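Local coordinates for protein orotidine 5'-phosphate decarboxylase (Pyrococcus horikoshii, PDB 2CZD) that probably catalyses, as a homodimer, the decarboxylation of orotidine 5'-phosphate to UMP, the last step of de novo UMP biosynthesis, at residues G165-G168 and G169-K172; P111-E115 and F116-L120. All blocks are in the same frame, centred on the assembly; numbering follows the deposited sequence.

Contact 1: G165-G168 and G169-K172; sequences GAQG and GKAK
Gln-167 and Lys-170 run side by side, pointing the same way, along the flank of the tight turn that leads into a helix. The contact between them is van der Waals: CB of Gln-167 lies 3.7 Å from CG of Lys-170, carbon to carbon, and further out the lysine CE passes 3.8 Å from OE1 of the glutamine. Both chains start with CG beside the backbone N and then bend at chi2; in Lys-170 that bend (-62°) brings its outer methylenes alongside the carboxamide. Lower down, the base of the lysine side chain lies close to two carbonyl oxygens, its CG 3.1 Å from Gln-167 O and its CB 3.3 Å from Gly-165 O. The backbone under the pair is a type II beta turn from Gln-167 to Lys-170, closed by Lys-170 N donating to Gln-167 O at 3.1 Å (N-H...O 160°), with the donor tilted 35° from the carbonyl plane. The same oxygen takes a second proton from a water at 2.9 Å, and that water weakly accepts from Ala-171 N. Gly-169 takes a positive phi, at which a CB would jam against Gly-168 O. All eight residues belong to the substrate-binding loop after the seventh barrel strand, which, as in relatives, probably closes over the substrate phosphate. Both residues of the pair also touch a crystal neighbour, which may influence their poses. Gly-169, at the N-cap, is the last loop residue between strand 158-161 and helix 170-177; Glu-204 of helix 194-205 accepts from Gly-169 N and Lys-172 N, and Ala-171 packs on that same helix.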
ATOM      1  N   GLY B 165     -10.372 -23.354  -5.888  1.00 15.47           N
ATOM      2  CA  GLY B 165      -9.717 -24.641  -6.064  1.00 15.13           C
ATOM      3  C   GLY B 165      -9.748 -25.091  -7.508  1.00 14.64           C
ATOM      4  O   GLY B 165     -10.597 -24.653  -8.287  1.00 13.97           O
ATOM      5  N   ALA B 166      -8.815 -25.970  -7.873  1.00 11.25           N
ATOM      6  CA  ALA B 166      -8.719 -26.456  -9.240  1.00 12.19           C
ATOM      7  C   ALA B 166      -9.691 -27.583  -9.580  1.00 12.18           C
ATOM      8  O   ALA B 166      -9.896 -27.882 -10.752  1.00 12.93           O
ATOM      9  CB  ALA B 166      -7.271 -26.909  -9.540  1.00 14.73           C
ATOM     10  N   GLN B 167     -10.304 -28.186  -8.568  1.00 12.59           N
ATOM     11  CA  GLN B 167     -11.227 -29.280  -8.832  1.00 13.81           C
ATOM     12  C   GLN B 167     -12.389 -28.846  -9.713  1.00 14.12           C
ATOM     13  O   GLN B 167     -12.870 -27.710  -9.622  1.00 13.80           O
ATOM     14  CB  GLN B 167     -11.755 -29.862  -7.520  1.00 14.91           C
ATOM     15  CG  GLN B 167     -10.674 -30.454  -6.612  1.00 18.17           C
ATOM     16  CD  GLN B 167     -10.180 -29.491  -5.539  1.00 21.61           C
ATOM     17  OE1 GLN B 167     -10.000 -28.294  -5.780  1.00 18.96           O
ATOM     18  NE2 GLN B 167      -9.946 -30.023  -4.339  1.00 22.24           N
ATOM     19  N   GLY B 168     -12.846 -29.752 -10.576  1.00 11.84           N
ATOM     20  CA  GLY B 168     -13.949 -29.442 -11.456  1.00 12.87           C
ATOM     21  C   GLY B 168     -15.159 -29.103 -10.610  1.00 11.82           C
ATOM     22  O   GLY B 168     -15.447 -29.784  -9.606  1.00 14.46           O
ATOM     23  N   GLY B 169     -15.834 -28.030 -10.996  1.00 13.37           N
ATOM     24  CA  GLY B 169     -17.012 -27.584 -10.281  1.00 13.87           C
ATOM     25  C   GLY B 169     -16.758 -26.429  -9.322  1.00 15.48           C
ATOM     26  O   GLY B 169     -17.673 -25.659  -9.028  1.00 14.62           O
ATOM     27  N   LYS B 170     -15.520 -26.296  -8.855  1.00 11.69           N
ATOM     28  CA  LYS B 170     -15.184 -25.234  -7.903  1.00 14.46           C
ATOM     29  C   LYS B 170     -15.482 -23.819  -8.388  1.00 11.95           C
ATOM     30  O   LYS B 170     -15.957 -23.001  -7.594  1.00 13.70           O
ATOM     31  CB  LYS B 170     -13.706 -25.306  -7.504  1.00 14.78           C
ATOM     32  CG  LYS B 170     -13.303 -26.550  -6.734  1.00 18.52           C
ATOM     33  CD  LYS B 170     -14.041 -26.652  -5.421  1.00 23.61           C
ATOM     34  CE  LYS B 170     -13.567 -27.852  -4.612  1.00 27.37           C
ATOM     35  NZ  LYS B 170     -14.414 -28.018  -3.402  1.00 33.34           N
ATOM     36  N   ALA B 171     -15.173 -23.516  -9.651  1.00 10.74           N
ATOM     37  CA  ALA B 171     -15.404 -22.165 -10.176  1.00 11.87           C
ATOM     38  C   ALA B 171     -16.897 -21.872 -10.267  1.00 12.73           C
ATOM     39  O   ALA B 171     -17.373 -20.825  -9.798  1.00 12.81           O
ATOM     40  CB  ALA B 171     -14.745 -21.993 -11.544  1.00 14.94           C
ATOM     41  N   LYS B 172     -17.650 -22.800 -10.854  1.00 12.17           N
ATOM     42  CA  LYS B 172     -19.092 -22.606 -10.942  1.00 14.24           C
ATOM     43  C   LYS B 172     -19.707 -22.519  -9.533  1.00 12.74           C
ATOM     44  O   LYS B 172     -20.623 -21.721  -9.292  1.00 13.30           O
ATOM     45  CB  LYS B 172     -19.754 -23.752 -11.717  1.00 16.00           C
ATOM     46  CG  LYS B 172     -21.268 -23.632 -11.783  1.00 21.79           C
ATOM     47  CD  LYS B 172     -21.926 -24.961 -12.163  1.00 28.26           C
ATOM     48  CE  LYS B 172     -21.712 -25.294 -13.613  1.00 29.28           C
ATOM     49  NZ  LYS B 172     -22.636 -26.370 -14.089  1.00 30.81           N
TER
HETATM   50  O   HOH W   1     -13.173 -25.492 -11.426  1.00 16.66           O

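Contact 2: P111-E115 and F116-L120; sequences PGALE and FINPL
Gly-112 and Phe-116 are joined by a water in the long loop after the fifth strand of this TIM barrel, where the chain makes one irregular helical turn after another; the water donates to Gly-112 O and accepts from Phe-116 N at 2.9 Å. Ala-113, its side chain about 7 Å from that of the substrate-binding Ser-109, spans the turn: its O accepts from Asn-118 N at 2.8 Å, nearly straight at 166°. Its CB rests against the Asn-118 carboxamide, 3.5 Å from OD1, which is fixed in turn by Met-108 N. Leu-114 reaches the other end of that amide, CD1 3.5 Å from ND2, while its O lies 3.3 Å from CG of Pro-119. Glu-115 points its carboxylate at the second subunit, where OE1 accepts from Arg-90 N of that chain. Beside it the buried Phe-116 ring meets Phe-124 of the second subunit edge-to-face; with an alanine here, Phe-124 of that subunit would probably lose its aromatic mate and a gap would open at the dimer interface. With CG of Phe-116 beside its own backbone N (chi1 -57°), the ring turns one face to Glu-115 O, which sits 3.4 Å from CG.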
ATOM      1  N   PRO B 111      -2.154 -16.251   6.505  1.00 12.54           N
ATOM      2  CA  PRO B 111      -2.226 -16.534   7.944  1.00 12.35           C
ATOM      3  C   PRO B 111      -2.291 -15.279   8.815  1.00 14.49           C
ATOM      4  O   PRO B 111      -3.048 -15.225   9.779  1.00 13.07           O
ATOM      5  CB  PRO B 111      -0.966 -17.372   8.198  1.00 14.40           C
ATOM      6  CG  PRO B 111      -0.834 -18.123   6.930  1.00 16.89           C
ATOM      7  CD  PRO B 111      -1.119 -17.081   5.860  1.00 14.51           C
ATOM      8  N   GLY B 112      -1.519 -14.261   8.457  1.00 10.99           N
ATOM      9  CA  GLY B 112      -1.514 -13.043   9.249  1.00 11.63           C
ATOM     10  C   GLY B 112      -2.859 -12.338   9.312  1.00  9.31           C
ATOM     11  O   GLY B 112      -3.100 -11.525  10.233  1.00 10.79           O
ATOM     12  N   ALA B 113      -3.731 -12.639   8.350  1.00 11.82           N
ATOM     13  CA  ALA B 113      -5.049 -11.993   8.317  1.00 10.94           C
ATOM     14  C   ALA B 113      -5.868 -12.314   9.566  1.00 12.90           C
ATOM     15  O   ALA B 113      -6.727 -11.514   9.969  1.00 12.77           O
ATOM     16  CB  ALA B 113      -5.823 -12.407   7.074  1.00 13.49           C
ATOM     17  N   LEU B 114      -5.607 -13.454  10.193  1.00 15.60           N
ATOM     18  CA  LEU B 114      -6.358 -13.828  11.392  1.00 14.86           C
ATOM     19  C   LEU B 114      -6.009 -13.001  12.631  1.00 15.69           C
ATOM     20  O   LEU B 114      -6.724 -13.040  13.635  1.00 16.61           O
ATOM     21  CB  LEU B 114      -6.173 -15.328  11.709  1.00 16.92           C
ATOM     22  CG  LEU B 114      -6.769 -16.320  10.694  1.00 22.90           C
ATOM     23  CD1 LEU B 114      -8.145 -15.851  10.236  1.00 24.63           C
ATOM     24  CD2 LEU B 114      -5.864 -16.443   9.493  1.00 26.93           C
ATOM     25  N   GLU B 115      -4.920 -12.238  12.573  1.00 10.70           N
ATOM     26  CA  GLU B 115      -4.517 -11.452  13.715  1.00  8.44           C
ATOM     27  C   GLU B 115      -5.327 -10.182  13.984  1.00 11.80           C
ATOM     28  O   GLU B 115      -5.711  -9.934  15.132  1.00 12.73           O
ATOM     29  CB  GLU B 115      -3.020 -11.138  13.603  1.00 11.76           C
ATOM     30  CG  GLU B 115      -2.190 -12.417  13.715  1.00 13.99           C
ATOM     31  CD  GLU B 115      -0.717 -12.251  13.361  1.00 18.70           C
ATOM     32  OE1 GLU B 115      -0.228 -11.107  13.235  1.00 16.31           O
ATOM     33  OE2 GLU B 115      -0.046 -13.295  13.236  1.00 16.80           O
ATOM     34  N   PHE B 116      -5.585  -9.388  12.944  1.00 10.42           N
ATOM     35  CA  PHE B 116      -6.329  -8.145  13.121  1.00  7.59           C
ATOM     36  C   PHE B 116      -7.418  -7.893  12.086  1.00  9.61           C
ATOM     37  O   PHE B 116      -8.486  -7.401  12.420  1.00 11.96           O
ATOM     38  CB  PHE B 116      -5.376  -6.934  13.099  1.00 10.89           C
ATOM     39  CG  PHE B 116      -4.285  -6.992  14.128  1.00  9.07           C
ATOM     40  CD1 PHE B 116      -2.974  -7.317  13.769  1.00 10.33           C
ATOM     41  CD2 PHE B 116      -4.566  -6.716  15.466  1.00 10.96           C
ATOM     42  CE1 PHE B 116      -1.947  -7.364  14.737  1.00  9.11           C
ATOM     43  CE2 PHE B 116      -3.548  -6.760  16.440  1.00 14.80           C
ATOM     44  CZ  PHE B 116      -2.241  -7.084  16.070  1.00 12.43           C
ATOM     45  N   ILE B 117      -7.136  -8.196  10.825  1.00  8.86           N
ATOM     46  CA  ILE B 117      -8.091  -7.949   9.760  1.00  9.46           C
ATOM     47  C   ILE B 117      -9.349  -8.815   9.827  1.00  9.62           C
ATOM     48  O   ILE B 117     -10.457  -8.306   9.950  1.00 10.17           O
ATOM     49  CB  ILE B 117      -7.424  -8.170   8.377  1.00 11.51           C
ATOM     50  CG1 ILE B 117      -6.321  -7.130   8.146  1.00 12.22           C
ATOM     51  CG2 ILE B 117      -8.465  -8.103   7.279  1.00 12.08           C
ATOM     52  CD1 ILE B 117      -6.804  -5.787   7.656  1.00 20.70           C
ATOM     53  N   ASN B 118      -9.178 -10.130   9.757  1.00 12.04           N
ATOM     54  CA  ASN B 118     -10.354 -10.991   9.747  1.00 11.55           C
ATOM     55  C   ASN B 118     -11.267 -10.914  10.984  1.00 12.59           C
ATOM     56  O   ASN B 118     -12.482 -11.091  10.864  1.00 11.24           O
ATOM     57  CB  ASN B 118      -9.917 -12.417   9.416  1.00 12.00           C
ATOM     58  CG  ASN B 118      -9.397 -12.538   7.979  1.00 12.78           C
ATOM     59  OD1 ASN B 118      -9.245 -11.541   7.281  1.00 11.93           O
ATOM     60  ND2 ASN B 118      -9.120 -13.757   7.547  1.00 12.49           N
ATOM     61  N   PRO B 119     -10.708 -10.646  12.179  1.00 12.82           N
ATOM     62  CA  PRO B 119     -11.606 -10.548  13.335  1.00 13.72           C
ATOM     63  C   PRO B 119     -12.526  -9.324  13.165  1.00 11.40           C
ATOM     64  O   PRO B 119     -13.591  -9.246  13.779  1.00 13.62           O
ATOM     65  CB  PRO B 119     -10.637 -10.378  14.503  1.00 14.31           C
ATOM     66  CG  PRO B 119      -9.498 -11.264  14.092  1.00 15.38           C
ATOM     67  CD  PRO B 119      -9.319 -10.875  12.619  1.00 11.22           C
ATOM     68  N   LEU B 120     -12.113  -8.375  12.331  1.00 10.71           N
ATOM     69  CA  LEU B 120     -12.901  -7.170  12.088  1.00 11.71           C
ATOM     70  C   LEU B 120     -13.755  -7.219  10.814  1.00  9.98           C
ATOM     71  O   LEU B 120     -14.436  -6.250  10.499  1.00 10.96           O
ATOM     72  CB  LEU B 120     -11.978  -5.942  12.011  1.00 12.53           C
ATOM     73  CG  LEU B 120     -11.495  -5.363  13.351  1.00 12.76           C
ATOM     74  CD1 LEU B 120     -10.342  -4.392  13.134  1.00 12.58           C
ATOM     75  CD2 LEU B 120     -12.658  -4.652  14.035  1.00 13.12           C
TER
HETATM   76  O   HOH W   2      -4.341  -9.063  10.351  1.00 11.41           O

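How the contacts relate
Along the chain contact 2 closes before contact 1 opens, and the two never touch: their centres are 26 Å apart and their nearest atoms about 16 Å. Both are pieces of strand-to-helix loops at the C-terminal end of one eight-stranded parallel barrel, the end that carries the active site in TIM barrels. Residues 111-120 follow strand 101-105 and lead to helix 121-131; residues 165-172 follow strand 158-161 and enter helix 170-177, with strand 135-137 between those two strands in the sheet. Contact 2 packs against the second subunit near the catalytic centre, whereas contact 1 is a surface turn within the substrate-binding loop, so the two probably serve different parts of one site.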